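Local atomic coordinates of viral structural protein 4 (Bombyx mori cytoplasmic polyhedrosis virus, PDB entry 6TZ0), a protein that binds GTP, carries a P-loop, and accompanies the viral RNA-dependent RNA polymerase in the capsid, where it probably acts as an NTPase supporting transcription. Residues 153-158 against 195-200; 435-440 against 447-452; 258-263 against 291-296; 387-392 against 397-402. All blocks are in the same frame, centred on the assembly; numbering follows the deposited sequence.

How the contacts relate
Contacts 2 and 3 are buried, whereas contacts 1 and 4 are partly buried and lie far from the GTP sites. Contacts 1 and 4 fall on opposite sides of the chain's centre, about 65 Å apart between contact centres. Contact 3 sits nearest the middle of the chain. None shares a helix or strand with another. In contacts 1 and 3 a strand meets a helix through aliphatic groups and an aromatic ring; contact 2 joins a helix and the link after it to the next helix through methionines, a tyrosine and a leucine. Only contact 4, at a helix and the loop after it, has a hydrogen bond between its segments, alongside aromatic and proline packing.

Contact 1 of 4, residues 153-158 against 195-200; sequences GLALII and DTYLRS
Tyr-197, in the first turn of helix 196-201, lays its ring against Ile-157 at the start of strand 157-159. The first torsion sets CG anti to the carbonyl carbon (chi1 -61°), which swings the ring out toward the strand. At the root of the side chain, Tyr-197 CB is 4.1 Å from Ile-157 CD1. One atom further, Tyr-197 CG approaches the same Ile-157 CD1 to 3.6 Å. The remaining ring carbons all lie at similar range beneath that methyl, which stands over the middle of one face: Ile-157 CD1 lies 3.6 Å from the ring centroid and 13° off the normal, a CH-pi contact. At the tip, Tyr-197 OH reaches 4.0 Å from Ala-155 CB. Isoleucine suits its place because its delta methyl is long enough to reach the ring, while the short alanine lets the phenol end lie close to the chain. Tyrosine offers a broad apolar face and carries its polar atom at the far end. The ring also meets His-182 edge-to-face, and Ile-157 touches Ile-184, both from the parallel partner strand 182-184. Helix 196-201 thus packs beside this two-stranded sheet, with Leu-198 also resting on Ile-184.

Contact 2 of 4, residues 435-440 against 447-452; sequences AQYELL and KMMDEM
Tyr-437 and Met-449 touch through their terminal atoms, OH and CE, in a helix-loop-helix arrangement, where helix 434-438 is followed after a short link by helix 442-457. The closest approach is made by the methyl Met-449 CE, 3.7 Å from Tyr-437 OH, and the two side chains cross at about a right angle. Tyr-437 has CG anti to its own backbone nitrogen (chi1 174°), and Met-449 runs extended beyond CG, so two long side chains bridge backbones that stay well apart. A second, looser pair lies alongside: Leu-440 CD1, in the link, is 4.3 Å from Met-448 SD. Methionine fits such a span, being long, flexible and apolar, and leucine adds a branched apolar end, of which CD1 does the touching.

Further out, the phenol oxygen is hydrogen-bonded to Asp-532 OD2 of helix 524-537, which satisfies the polar end of an otherwise buried ring, and Lys-445 makes a cation-pi contact with that ring. Helix 524-537 also touches Met-449, and its Arg-536 forms a salt bridge with Asp-450, while Met-448 rests on Leu-426 of helix 417-427. The contact joins helix 434-438 and the link after it to helix 442-457, within a larger helical cluster. Lys-355, a GTP-binding residue, is about 11 Å from Tyr-437 between side chains. The helical turn that carries Met-448 is closed by its carbonyl: Met-452 N donates to Met-448 O at 3.0 Å.

Contact 3 of 4, residues 258-263 against 291-296; sequences ITWTGI and KKLLFY
Leu-293 of helix 290-296 packs on Ile-258 and Trp-260, two residues of the inner strand 255-261 in a four-stranded antiparallel sheet. Its CG lies anti to the carbonyl carbon (chi1 -67°), from where the two methyls fork toward Trp-260 and Ile-258. Leu-293 CD1 meets the benzene part of the indole, 3.7 Å from Trp-260 CZ2, with Trp-260 CH2 only slightly further away. The other methyl, Leu-293 CD2, touches Ile-258 CD1 at 4.0 Å. Leucine and tryptophan approach from opposite directions, and the methyl comes at the indole obliquely.

Alternation along the strand places Ile-258 and Trp-260 on the same side, facing the helix, while Thr-259 and Thr-261 turn away. Ile-258 CG2 lies 3.4 Å above the Trp-260 ring plane, offset toward its rim, and so backs one face of the indole. A beta-branched isoleucine suits the strand, the large indole fills the layer above the sheet, and a leucine on the helix offers two methyls to separate partners.

Met-269 of the adjacent strand 266-271 touches both Leu-293 and Trp-260, while Tyr-286 meets the tryptophan edge-to-face. The Leu-293 side chain is about 11 Å from that of Ser-361, a GTP-binding residue in helix 359-374. Helix 290-296 is followed in the chain by strand 297-299, an outermost strand of the same sheet within this chain, and the whole is typical of helix-on-sheet packing, an apolar layer between a helix and an antiparallel sheet.

Contact 4 of 4, residues 387-392 against 397-402; sequences GRWLAK and EEPSFA
The indole nitrogen of Trp-389 donates to the main-chain oxygen of Ser-400, with Trp-389 NE1 3.2 Å from Ser-400 O. The acceptor belongs to an ST turn in the loop leading to helix 403-408: Ser-400 OG accepts from Ala-402 N at 3.3 Å. Here serine suits the turn, since its short hydroxyl-bearing side chain reaches the backbone two residues on, just before that helix. The indole bond is bent at the hydrogen (151°), yet the donor lies almost in line with the carbonyl, the C=O...N angle being 176°. The oxygen sits near the rim of the indole, moderately tilted from its plane.

Trp-389 reaches the loop because CG stands anti to its backbone nitrogen, and tryptophan suits the place by combining one N-H with a wide apolar surface. The Phe-401 ring lies obliquely to its six-membered ring, centroids 5.2 Å apart and planes at 32°. Pro-399 comes at about a right angle to the indole, its rigid ring giving the loop a compact apolar corner.

Phe-471 of helix 468-476 meets both Trp-389 and Phe-401, and Val-406 of helix 403-408 also touches the indole. The contact thus folds the loop after helix 385-393 back on that helix. On the six-membered ring, beside the N-H edge, Trp-389 CZ2 has Pro-399 CG at 3.6 Å and, from the other side of the ring plane, Phe-401 CE1 also at 3.6 Å.

Contact 1 of 4, residues 153-158 against 195-200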
loop_
_atom_site.group_PDB
_atom_site.type_symbol
_atom_site.label_atom_id
_atom_site.label_comp_id
_atom_site.label_asym_id
_atom_site.label_seq_id
_atom_site.Cartn_x
_atom_site.Cartn_y
_atom_site.Cartn_z
ATOM N N GLY B 153 44.703 -3.501 -20.040
ATOM C CA GLY B 153 44.275 -2.997 -18.756
ATOM C C GLY B 153 44.445 -4.010 -17.634
ATOM O O GLY B 153 44.913 -5.127 -17.821
ATOM N N LEU B 154 44.043 -3.583 -16.442
ATOM C CA LEU B 154 44.088 -4.408 -15.243
ATOM C C LEU B 154 42.693 -4.937 -14.942
ATOM O O LEU B 154 41.786 -4.159 -14.648
ATOM C CB LEU B 154 44.626 -3.609 -14.059
ATOM C CG LEU B 154 46.103 -3.235 -14.129
ATOM C CD1 LEU B 154 46.471 -2.322 -12.992
ATOM C CD2 LEU B 154 46.939 -4.491 -14.081
ATOM N N ALA B 155 42.531 -6.254 -14.995
ATOM C CA ALA B 155 41.234 -6.868 -14.754
ATOM C C ALA B 155 40.918 -6.907 -13.267
ATOM O O ALA B 155 41.791 -7.175 -12.440
ATOM C CB ALA B 155 41.199 -8.284 -15.323
ATOM N N LEU B 156 39.659 -6.652 -12.933
ATOM C CA LEU B 156 39.226 -6.636 -11.544
ATOM C C LEU B 156 38.994 -8.063 -11.069
ATOM O O LEU B 156 38.302 -8.839 -11.732
ATOM C CB LEU B 156 37.961 -5.792 -11.415
ATOM C CG LEU B 156 37.486 -5.307 -10.050
ATOM C CD1 LEU B 156 36.851 -3.955 -10.233
ATOM C CD2 LEU B 156 36.469 -6.241 -9.471
ATOM N N ILE B 157 39.566 -8.410 -9.918
ATOM C CA ILE B 157 39.655 -9.795 -9.472
ATOM C C ILE B 157 38.956 -9.943 -8.127
ATOM O O ILE B 157 39.285 -9.237 -7.169
ATOM C CB ILE B 157 41.119 -10.249 -9.377
ATOM C CG1 ILE B 157 41.790 -10.150 -10.741
ATOM C CG2 ILE B 157 41.184 -11.660 -8.914
ATOM C CD1 ILE B 157 43.263 -10.273 -10.680
ATOM N N ILE B 158 38.003 -10.874 -8.056
ATOM C CA ILE B 158 37.195 -11.110 -6.867
ATOM C C ILE B 158 37.311 -12.582 -6.491
ATOM O O ILE B 158 37.283 -13.452 -7.366
ATOM C CB ILE B 158 35.715 -10.743 -7.114
ATOM C CG1 ILE B 158 35.575 -9.328 -7.644
ATOM C CG2 ILE B 158 34.922 -10.773 -5.838
ATOM C CD1 ILE B 158 34.198 -9.032 -8.143
ATOM N N ASP B 195 45.197 -20.723 -10.369
ATOM C CA ASP B 195 44.817 -19.599 -11.204
ATOM C C ASP B 195 46.063 -18.844 -11.655
ATOM O O ASP B 195 47.124 -18.928 -11.036
ATOM C CB ASP B 195 43.882 -18.657 -10.450
ATOM C CG ASP B 195 43.185 -17.675 -11.368
ATOM O OD1 ASP B 195 43.305 -17.811 -12.600
ATOM O OD2 ASP B 195 42.569 -16.729 -10.866
ATOM N N THR B 196 45.918 -18.107 -12.759
ATOM C CA THR B 196 47.030 -17.356 -13.332
ATOM C C THR B 196 47.512 -16.263 -12.389
ATOM O O THR B 196 48.719 -16.112 -12.163
ATOM C CB THR B 196 46.596 -16.749 -14.662
ATOM O OG1 THR B 196 46.111 -17.787 -15.516
ATOM C CG2 THR B 196 47.759 -16.062 -15.343
ATOM N N TYR B 197 46.582 -15.511 -11.802
ATOM C CA TYR B 197 46.958 -14.396 -10.945
ATOM C C TYR B 197 47.487 -14.873 -9.603
ATOM O O TYR B 197 48.431 -14.287 -9.063
ATOM C CB TYR B 197 45.764 -13.478 -10.740
ATOM C CG TYR B 197 45.257 -12.890 -12.021
ATOM C CD1 TYR B 197 45.934 -11.859 -12.647
ATOM C CD2 TYR B 197 44.088 -13.354 -12.594
ATOM C CE1 TYR B 197 45.465 -11.319 -13.819
ATOM C CE2 TYR B 197 43.609 -12.818 -13.760
ATOM C CZ TYR B 197 44.301 -11.804 -14.370
ATOM O OH TYR B 197 43.821 -11.271 -15.537
ATOM N N LEU B 198 46.903 -15.936 -9.055
ATOM C CA LEU B 198 47.376 -16.457 -7.785
ATOM C C LEU B 198 48.690 -17.209 -7.923
ATOM O O LEU B 198 49.417 -17.342 -6.935
ATOM C CB LEU B 198 46.318 -17.366 -7.162
ATOM C CG LEU B 198 44.964 -16.705 -6.890
ATOM C CD1 LEU B 198 43.992 -17.680 -6.251
ATOM C CD2 LEU B 198 45.111 -15.455 -6.056
ATOM N N ARG B 199 49.013 -17.704 -9.121
ATOM C CA ARG B 199 50.331 -18.281 -9.353
ATOM C C ARG B 199 51.363 -17.193 -9.604
ATOM O O ARG B 199 52.517 -17.315 -9.179
ATOM C CB ARG B 199 50.292 -19.240 -10.541
ATOM C CG ARG B 199 51.552 -20.053 -10.742
ATOM C CD ARG B 199 51.522 -20.758 -12.086
ATOM N NE ARG B 199 50.448 -21.736 -12.192
ATOM C CZ ARG B 199 50.566 -23.004 -11.824
ATOM N NH1 ARG B 199 49.541 -23.833 -11.958
ATOM N NH2 ARG B 199 51.716 -23.446 -11.332
ATOM N N SER B 200 50.961 -16.113 -10.277
ATOM C CA SER B 200 51.907 -15.070 -10.646
ATOM C C SER B 200 52.234 -14.130 -9.493
ATOM O O SER B 200 53.365 -13.645 -9.405
ATOM C CB SER B 200 51.363 -14.272 -11.827
ATOM O OG SER B 200 50.196 -13.569 -11.456
#

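Contact 2 of 4, residues 435-440 against 447-452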
loop_
_atom_site.group_PDB
_atom_site.type_symbol
_atom_site.label_atom_id
_atom_site.label_comp_id
_atom_site.label_asym_id
_atom_site.label_seq_id
_atom_site.Cartn_x
_atom_site.Cartn_y
_atom_site.Cartn_z
ATOM N N ALA B 435 10.828 -51.774 8.311
ATOM C CA ALA B 435 10.924 -52.456 7.025
ATOM C C ALA B 435 9.599 -52.442 6.280
ATOM O O ALA B 435 9.586 -52.442 5.047
ATOM C CB ALA B 435 11.399 -53.891 7.230
ATOM N N GLN B 436 8.481 -52.421 7.006
ATOM C CA GLN B 436 7.182 -52.292 6.357
ATOM C C GLN B 436 6.973 -50.880 5.834
ATOM O O GLN B 436 6.414 -50.690 4.748
ATOM C CB GLN B 436 6.068 -52.650 7.336
ATOM C CG GLN B 436 6.107 -54.072 7.833
ATOM C CD GLN B 436 4.996 -54.364 8.810
ATOM O OE1 GLN B 436 4.201 -53.488 9.138
ATOM N NE2 GLN B 436 4.944 -55.595 9.295
ATOM N N TYR B 437 7.416 -49.878 6.595
ATOM C CA TYR B 437 7.163 -48.490 6.228
ATOM C C TYR B 437 8.046 -48.045 5.075
ATOM O O TYR B 437 7.584 -47.338 4.173
ATOM C CB TYR B 437 7.369 -47.588 7.442
ATOM C CG TYR B 437 7.278 -46.114 7.136
ATOM C CD1 TYR B 437 6.063 -45.517 6.844
ATOM C CD2 TYR B 437 8.412 -45.319 7.156
ATOM C CE1 TYR B 437 5.983 -44.170 6.565
ATOM C CE2 TYR B 437 8.341 -43.976 6.883
ATOM C CZ TYR B 437 7.127 -43.408 6.589
ATOM O OH TYR B 437 7.059 -42.065 6.312
ATOM N N GLU B 438 9.319 -48.447 5.083
ATOM C CA GLU B 438 10.241 -48.108 4.005
ATOM C C GLU B 438 9.868 -48.757 2.679
ATOM O O GLU B 438 10.286 -48.269 1.625
ATOM C CB GLU B 438 11.660 -48.524 4.386
ATOM C CG GLU B 438 12.335 -47.666 5.435
ATOM C CD GLU B 438 12.783 -46.331 4.885
ATOM O OE1 GLU B 438 13.091 -46.264 3.679
ATOM O OE2 GLU B 438 12.857 -45.352 5.653
ATOM N N LEU B 439 9.090 -49.832 2.705
ATOM C CA LEU B 439 8.773 -50.604 1.515
ATOM C C LEU B 439 7.590 -50.025 0.743
ATOM O O LEU B 439 7.253 -50.537 -0.329
ATOM C CB LEU B 439 8.509 -52.055 1.934
ATOM C CG LEU B 439 8.520 -53.231 0.962
ATOM C CD1 LEU B 439 9.903 -53.378 0.357
ATOM C CD2 LEU B 439 8.113 -54.502 1.677
ATOM N N LEU B 440 6.971 -48.960 1.238
ATOM C CA LEU B 440 5.833 -48.365 0.559
ATOM C C LEU B 440 6.292 -47.455 -0.572
ATOM O O LEU B 440 7.456 -47.061 -0.659
ATOM C CB LEU B 440 4.985 -47.561 1.536
ATOM C CG LEU B 440 4.330 -48.310 2.693
ATOM C CD1 LEU B 440 3.653 -47.327 3.623
ATOM C CD2 LEU B 440 3.339 -49.334 2.191
ATOM N N LYS B 447 -0.601 -40.423 1.212
ATOM C CA LYS B 447 -1.996 -40.668 1.568
ATOM C C LYS B 447 -2.186 -40.794 3.080
ATOM O O LYS B 447 -3.244 -40.432 3.603
ATOM C CB LYS B 447 -2.483 -41.924 0.845
ATOM C CG LYS B 447 -3.959 -42.245 0.993
ATOM C CD LYS B 447 -4.344 -43.443 0.140
ATOM C CE LYS B 447 -5.778 -43.881 0.406
ATOM N NZ LYS B 447 -6.758 -42.846 -0.026
ATOM N N MET B 448 -1.165 -41.257 3.798
ATOM C CA MET B 448 -1.203 -41.332 5.252
ATOM C C MET B 448 -0.792 -40.024 5.913
ATOM O O MET B 448 -1.316 -39.670 6.980
ATOM C CB MET B 448 -0.281 -42.452 5.724
ATOM C CG MET B 448 -0.625 -43.796 5.140
ATOM S SD MET B 448 0.595 -45.030 5.591
ATOM C CE MET B 448 0.182 -45.234 7.309
ATOM N N MET B 449 0.134 -39.293 5.295
ATOM C CA MET B 449 0.522 -37.993 5.823
ATOM C C MET B 449 -0.589 -36.965 5.692
ATOM O O MET B 449 -0.619 -36.010 6.468
ATOM C CB MET B 449 1.770 -37.482 5.118
ATOM C CG MET B 449 2.970 -38.354 5.326
ATOM S SD MET B 449 4.396 -37.781 4.412
ATOM C CE MET B 449 5.418 -39.231 4.542
ATOM N N ASP B 450 -1.503 -37.137 4.735
ATOM C CA ASP B 450 -2.671 -36.262 4.679
ATOM C C ASP B 450 -3.592 -36.490 5.873
ATOM O O ASP B 450 -4.154 -35.536 6.423
ATOM C CB ASP B 450 -3.422 -36.469 3.369
ATOM C CG ASP B 450 -2.656 -35.949 2.178
ATOM O OD1 ASP B 450 -1.828 -35.036 2.365
ATOM O OD2 ASP B 450 -2.895 -36.432 1.054
ATOM N N GLU B 451 -3.732 -37.741 6.308
ATOM C CA GLU B 451 -4.501 -38.033 7.513
ATOM C C GLU B 451 -3.804 -37.504 8.762
ATOM O O GLU B 451 -4.463 -37.022 9.697
ATOM C CB GLU B 451 -4.727 -39.538 7.601
ATOM C CG GLU B 451 -5.647 -40.059 6.513
ATOM C CD GLU B 451 -5.703 -41.570 6.458
ATOM O OE1 GLU B 451 -4.874 -42.223 7.117
ATOM O OE2 GLU B 451 -6.584 -42.109 5.756
ATOM N N MET B 452 -2.473 -37.555 8.778
ATOM C CA MET B 452 -1.733 -36.930 9.867
ATOM C C MET B 452 -1.883 -35.408 9.858
ATOM O O MET B 452 -1.937 -34.788 10.922
ATOM C CB MET B 452 -0.263 -37.327 9.792
ATOM C CG MET B 452 0.528 -36.949 11.017
ATOM S SD MET B 452 -0.007 -37.872 12.465
ATOM C CE MET B 452 0.475 -36.760 13.779
#

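Contact 3 of 4, residues 258-263 against 291-296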
loop_
_atom_site.group_PDB
_atom_site.type_symbol
_atom_site.label_atom_id
_atom_site.label_comp_id
_atom_site.label_asym_id
_atom_site.label_seq_id
_atom_site.Cartn_x
_atom_site.Cartn_y
_atom_site.Cartn_z
ATOM N N ILE B 258 37.413 -33.355 8.138
ATOM C CA ILE B 258 37.364 -34.777 8.435
ATOM C C ILE B 258 36.626 -35.471 7.302
ATOM O O ILE B 258 35.616 -34.957 6.815
ATOM C CB ILE B 258 36.662 -35.021 9.782
ATOM C CG1 ILE B 258 37.298 -34.166 10.869
ATOM C CG2 ILE B 258 36.780 -36.465 10.192
ATOM C CD1 ILE B 258 36.500 -34.115 12.131
ATOM N N THR B 259 37.130 -36.621 6.866
ATOM C CA THR B 259 36.397 -37.493 5.957
ATOM C C THR B 259 35.995 -38.754 6.704
ATOM O O THR B 259 36.819 -39.371 7.381
ATOM C CB THR B 259 37.212 -37.849 4.713
ATOM O OG1 THR B 259 38.400 -38.539 5.099
ATOM C CG2 THR B 259 37.577 -36.604 3.942
ATOM N N TRP B 260 34.730 -39.121 6.590
ATOM C CA TRP B 260 34.121 -40.183 7.369
ATOM C C TRP B 260 33.755 -41.344 6.461
ATOM O O TRP B 260 33.928 -41.293 5.248
ATOM C CB TRP B 260 32.874 -39.668 8.081
ATOM C CG TRP B 260 33.110 -38.610 9.086
ATOM C CD1 TRP B 260 33.115 -37.270 8.867
ATOM C CD2 TRP B 260 33.293 -38.789 10.487
ATOM N NE1 TRP B 260 33.334 -36.600 10.037
ATOM C CE2 TRP B 260 33.444 -37.512 11.051
ATOM C CE3 TRP B 260 33.364 -39.905 11.319
ATOM C CZ2 TRP B 260 33.659 -37.321 12.407
ATOM C CZ3 TRP B 260 33.572 -39.714 12.662
ATOM C CH2 TRP B 260 33.724 -38.434 13.193
ATOM N N THR B 261 33.211 -42.393 7.060
ATOM C CA THR B 261 32.608 -43.486 6.313
ATOM C C THR B 261 31.098 -43.311 6.369
ATOM O O THR B 261 30.540 -43.061 7.438
ATOM C CB THR B 261 33.015 -44.841 6.882
ATOM O OG1 THR B 261 32.518 -44.966 8.216
ATOM C CG2 THR B 261 34.513 -44.962 6.909
ATOM N N GLY B 262 30.442 -43.415 5.226
ATOM C CA GLY B 262 29.020 -43.188 5.153
ATOM C C GLY B 262 28.245 -44.439 4.799
ATOM O O GLY B 262 28.798 -45.474 4.447
ATOM N N ILE B 263 26.926 -44.320 4.914
ATOM C CA ILE B 263 26.038 -45.346 4.385
ATOM C C ILE B 263 26.120 -45.374 2.867
ATOM O O ILE B 263 26.147 -46.444 2.250
ATOM C CB ILE B 263 24.601 -45.096 4.878
ATOM C CG1 ILE B 263 24.541 -45.180 6.397
ATOM C CG2 ILE B 263 23.625 -46.080 4.281
ATOM C CD1 ILE B 263 24.935 -46.518 6.932
ATOM N N LYS B 291 29.754 -34.271 20.919
ATOM C CA LYS B 291 29.170 -32.975 21.235
ATOM C C LYS B 291 29.992 -31.831 20.656
ATOM O O LYS B 291 29.425 -30.818 20.238
ATOM C CB LYS B 291 29.019 -32.836 22.749
ATOM C CG LYS B 291 28.246 -31.613 23.191
ATOM C CD LYS B 291 28.151 -31.524 24.701
ATOM C CE LYS B 291 27.173 -32.541 25.258
ATOM N NZ LYS B 291 25.772 -32.216 24.885
ATOM N N LYS B 292 31.316 -31.989 20.583
ATOM C CA LYS B 292 32.153 -30.984 19.937
ATOM C C LYS B 292 31.890 -30.925 18.440
ATOM O O LYS B 292 31.867 -29.837 17.850
ATOM C CB LYS B 292 33.625 -31.281 20.202
ATOM C CG LYS B 292 34.058 -31.092 21.631
ATOM C CD LYS B 292 35.541 -31.355 21.767
ATOM C CE LYS B 292 35.998 -31.214 23.200
ATOM N NZ LYS B 292 37.435 -31.537 23.337
ATOM N N LEU B 293 31.689 -32.088 17.813
ATOM C CA LEU B 293 31.329 -32.134 16.401
ATOM C C LEU B 293 29.978 -31.483 16.157
ATOM O O LEU B 293 29.798 -30.769 15.167
ATOM C CB LEU B 293 31.302 -33.580 15.912
ATOM C CG LEU B 293 32.592 -34.378 15.827
ATOM C CD1 LEU B 293 32.260 -35.804 15.472
ATOM C CD2 LEU B 293 33.487 -33.773 14.783
ATOM N N LEU B 294 29.012 -31.743 17.038
ATOM C CA LEU B 294 27.690 -31.141 16.915
ATOM C C LEU B 294 27.741 -29.632 17.099
ATOM O O LEU B 294 27.065 -28.889 16.381
ATOM C CB LEU B 294 26.740 -31.763 17.935
ATOM C CG LEU B 294 25.310 -31.219 17.985
ATOM C CD1 LEU B 294 24.579 -31.532 16.709
ATOM C CD2 LEU B 294 24.558 -31.764 19.177
ATOM N N PHE B 295 28.547 -29.155 18.044
ATOM C CA PHE B 295 28.591 -27.724 18.294
ATOM C C PHE B 295 29.437 -26.976 17.279
ATOM O O PHE B 295 29.260 -25.765 17.130
ATOM C CB PHE B 295 29.123 -27.423 19.702
ATOM C CG PHE B 295 28.182 -27.794 20.823
ATOM C CD1 PHE B 295 26.876 -28.185 20.573
ATOM C CD2 PHE B 295 28.597 -27.703 22.138
ATOM C CE1 PHE B 295 26.027 -28.518 21.601
ATOM C CE2 PHE B 295 27.745 -28.026 23.171
ATOM C CZ PHE B 295 26.459 -28.432 22.898
ATOM N N TYR B 296 30.349 -27.649 16.572
ATOM C CA TYR B 296 31.288 -26.925 15.724
ATOM C C TYR B 296 31.451 -27.482 14.312
ATOM O O TYR B 296 32.390 -27.080 13.623
ATOM C CB TYR B 296 32.661 -26.860 16.402
ATOM C CG TYR B 296 32.638 -26.045 17.660
ATOM C CD1 TYR B 296 32.645 -24.664 17.606
ATOM C CD2 TYR B 296 32.575 -26.653 18.901
ATOM C CE1 TYR B 296 32.607 -23.910 18.754
ATOM C CE2 TYR B 296 32.535 -25.908 20.054
ATOM C CZ TYR B 296 32.554 -24.539 19.974
ATOM O OH TYR B 296 32.515 -23.793 21.124
#

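Contact 4 of 4, residues 387-392 against 397-402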
loop_
_atom_site.group_PDB
_atom_site.type_symbol
_atom_site.label_atom_id
_atom_site.label_comp_id
_atom_site.label_asym_id
_atom_site.label_seq_id
_atom_site.Cartn_x
_atom_site.Cartn_y
_atom_site.Cartn_z
ATOM N N GLY B 387 2.666 -31.364 23.067
ATOM C CA GLY B 387 2.226 -32.743 22.950
ATOM C C GLY B 387 2.244 -33.480 24.275
ATOM O O GLY B 387 1.281 -34.169 24.623
ATOM N N ARG B 388 3.322 -33.322 25.044
ATOM C CA ARG B 388 3.393 -33.961 26.350
ATOM C C ARG B 388 2.489 -33.287 27.372
ATOM O O ARG B 388 2.147 -33.908 28.380
ATOM C CB ARG B 388 4.834 -33.978 26.855
ATOM C CG ARG B 388 5.779 -34.819 26.014
ATOM C CD ARG B 388 7.135 -34.914 26.672
ATOM N NE ARG B 388 8.125 -35.655 25.904
ATOM C CZ ARG B 388 9.134 -35.091 25.255
ATOM N NH1 ARG B 388 9.313 -33.782 25.317
ATOM N NH2 ARG B 388 9.991 -35.843 24.586
ATOM N N TRP B 389 2.098 -32.036 27.136
ATOM C CA TRP B 389 1.079 -31.406 27.966
ATOM C C TRP B 389 -0.303 -31.969 27.662
ATOM O O TRP B 389 -1.051 -32.347 28.571
ATOM C CB TRP B 389 1.091 -29.903 27.727
ATOM C CG TRP B 389 0.070 -29.155 28.500
ATOM C CD1 TRP B 389 0.110 -28.831 29.817
ATOM C CD2 TRP B 389 -1.185 -28.681 28.008
ATOM N NE1 TRP B 389 -1.023 -28.146 30.170
ATOM C CE2 TRP B 389 -1.838 -28.050 29.077
ATOM C CE3 TRP B 389 -1.812 -28.717 26.761
ATOM C CZ2 TRP B 389 -3.085 -27.458 28.937
ATOM C CZ3 TRP B 389 -3.046 -28.129 26.625
ATOM C CH2 TRP B 389 -3.672 -27.509 27.706
ATOM N N LEU B 390 -0.659 -32.022 26.377
ATOM C CA LEU B 390 -1.985 -32.439 25.953
ATOM C C LEU B 390 -2.203 -33.932 26.135
ATOM O O LEU B 390 -3.352 -34.368 26.232
ATOM C CB LEU B 390 -2.192 -32.026 24.495
ATOM C CG LEU B 390 -3.540 -32.181 23.801
ATOM C CD1 LEU B 390 -4.581 -31.353 24.504
ATOM C CD2 LEU B 390 -3.411 -31.743 22.368
ATOM N N ALA B 391 -1.134 -34.725 26.219
ATOM C CA ALA B 391 -1.310 -36.136 26.531
ATOM C C ALA B 391 -1.743 -36.364 27.972
ATOM O O ALA B 391 -2.267 -37.438 28.287
ATOM C CB ALA B 391 -0.024 -36.903 26.251
ATOM N N LYS B 392 -1.538 -35.388 28.852
ATOM C CA LYS B 392 -2.025 -35.441 30.222
ATOM C C LYS B 392 -3.319 -34.668 30.425
ATOM O O LYS B 392 -4.219 -35.152 31.113
ATOM C CB LYS B 392 -0.969 -34.889 31.181
ATOM C CG LYS B 392 0.316 -35.676 31.223
ATOM C CD LYS B 392 0.093 -37.028 31.859
ATOM C CE LYS B 392 1.370 -37.840 31.894
ATOM N NZ LYS B 392 2.371 -37.256 32.823
ATOM N N GLU B 397 -10.975 -29.741 32.417
ATOM C CA GLU B 397 -11.660 -28.581 31.857
ATOM C C GLU B 397 -10.849 -27.305 32.046
ATOM O O GLU B 397 -10.756 -26.483 31.129
ATOM C CB GLU B 397 -13.036 -28.426 32.496
ATOM C CG GLU B 397 -13.854 -27.292 31.912
ATOM C CD GLU B 397 -15.155 -27.080 32.646
ATOM O OE1 GLU B 397 -15.397 -27.794 33.641
ATOM O OE2 GLU B 397 -15.933 -26.194 32.234
ATOM N N GLU B 398 -10.261 -27.116 33.228
ATOM C CA GLU B 398 -9.361 -25.994 33.493
ATOM C C GLU B 398 -8.000 -26.545 33.890
ATOM O O GLU B 398 -7.714 -26.712 35.085
ATOM C CB GLU B 398 -9.915 -25.073 34.575
ATOM C CG GLU B 398 -11.156 -24.314 34.153
ATOM C CD GLU B 398 -11.637 -23.351 35.215
ATOM O OE1 GLU B 398 -11.069 -23.356 36.328
ATOM O OE2 GLU B 398 -12.583 -22.587 34.936
ATOM N N PRO B 399 -7.134 -26.844 32.930
ATOM C CA PRO B 399 -5.813 -27.374 33.262
ATOM C C PRO B 399 -4.845 -26.249 33.598
ATOM O O PRO B 399 -5.093 -25.073 33.336
ATOM C CB PRO B 399 -5.398 -28.097 31.980
ATOM C CG PRO B 399 -6.077 -27.340 30.919
ATOM C CD PRO B 399 -7.378 -26.868 31.479
ATOM N N SER B 400 -3.719 -26.638 34.181
ATOM C CA SER B 400 -2.714 -25.679 34.605
ATOM C C SER B 400 -1.849 -25.260 33.424
ATOM O O SER B 400 -1.641 -26.028 32.483
ATOM C CB SER B 400 -1.841 -26.268 35.711
ATOM O OG SER B 400 -0.848 -25.346 36.110
ATOM N N PHE B 401 -1.361 -24.024 33.476
ATOM C CA PHE B 401 -0.443 -23.490 32.479
ATOM C C PHE B 401 0.809 -22.929 33.133
ATOM O O PHE B 401 1.468 -22.060 32.556
ATOM C CB PHE B 401 -1.124 -22.406 31.641
ATOM C CG PHE B 401 -2.230 -22.914 30.760
ATOM C CD1 PHE B 401 -1.956 -23.444 29.509
ATOM C CD2 PHE B 401 -3.547 -22.855 31.183
ATOM C CE1 PHE B 401 -2.979 -23.907 28.698
ATOM C CE2 PHE B 401 -4.572 -23.319 30.377
ATOM C CZ PHE B 401 -4.287 -23.843 29.136
ATOM N N ALA B 402 1.132 -23.390 34.338
ATOM C CA ALA B 402 2.296 -22.885 35.049
ATOM C C ALA B 402 3.571 -23.382 34.389
ATOM O O ALA B 402 3.623 -24.501 33.878
ATOM C CB ALA B 402 2.255 -23.322 36.509
#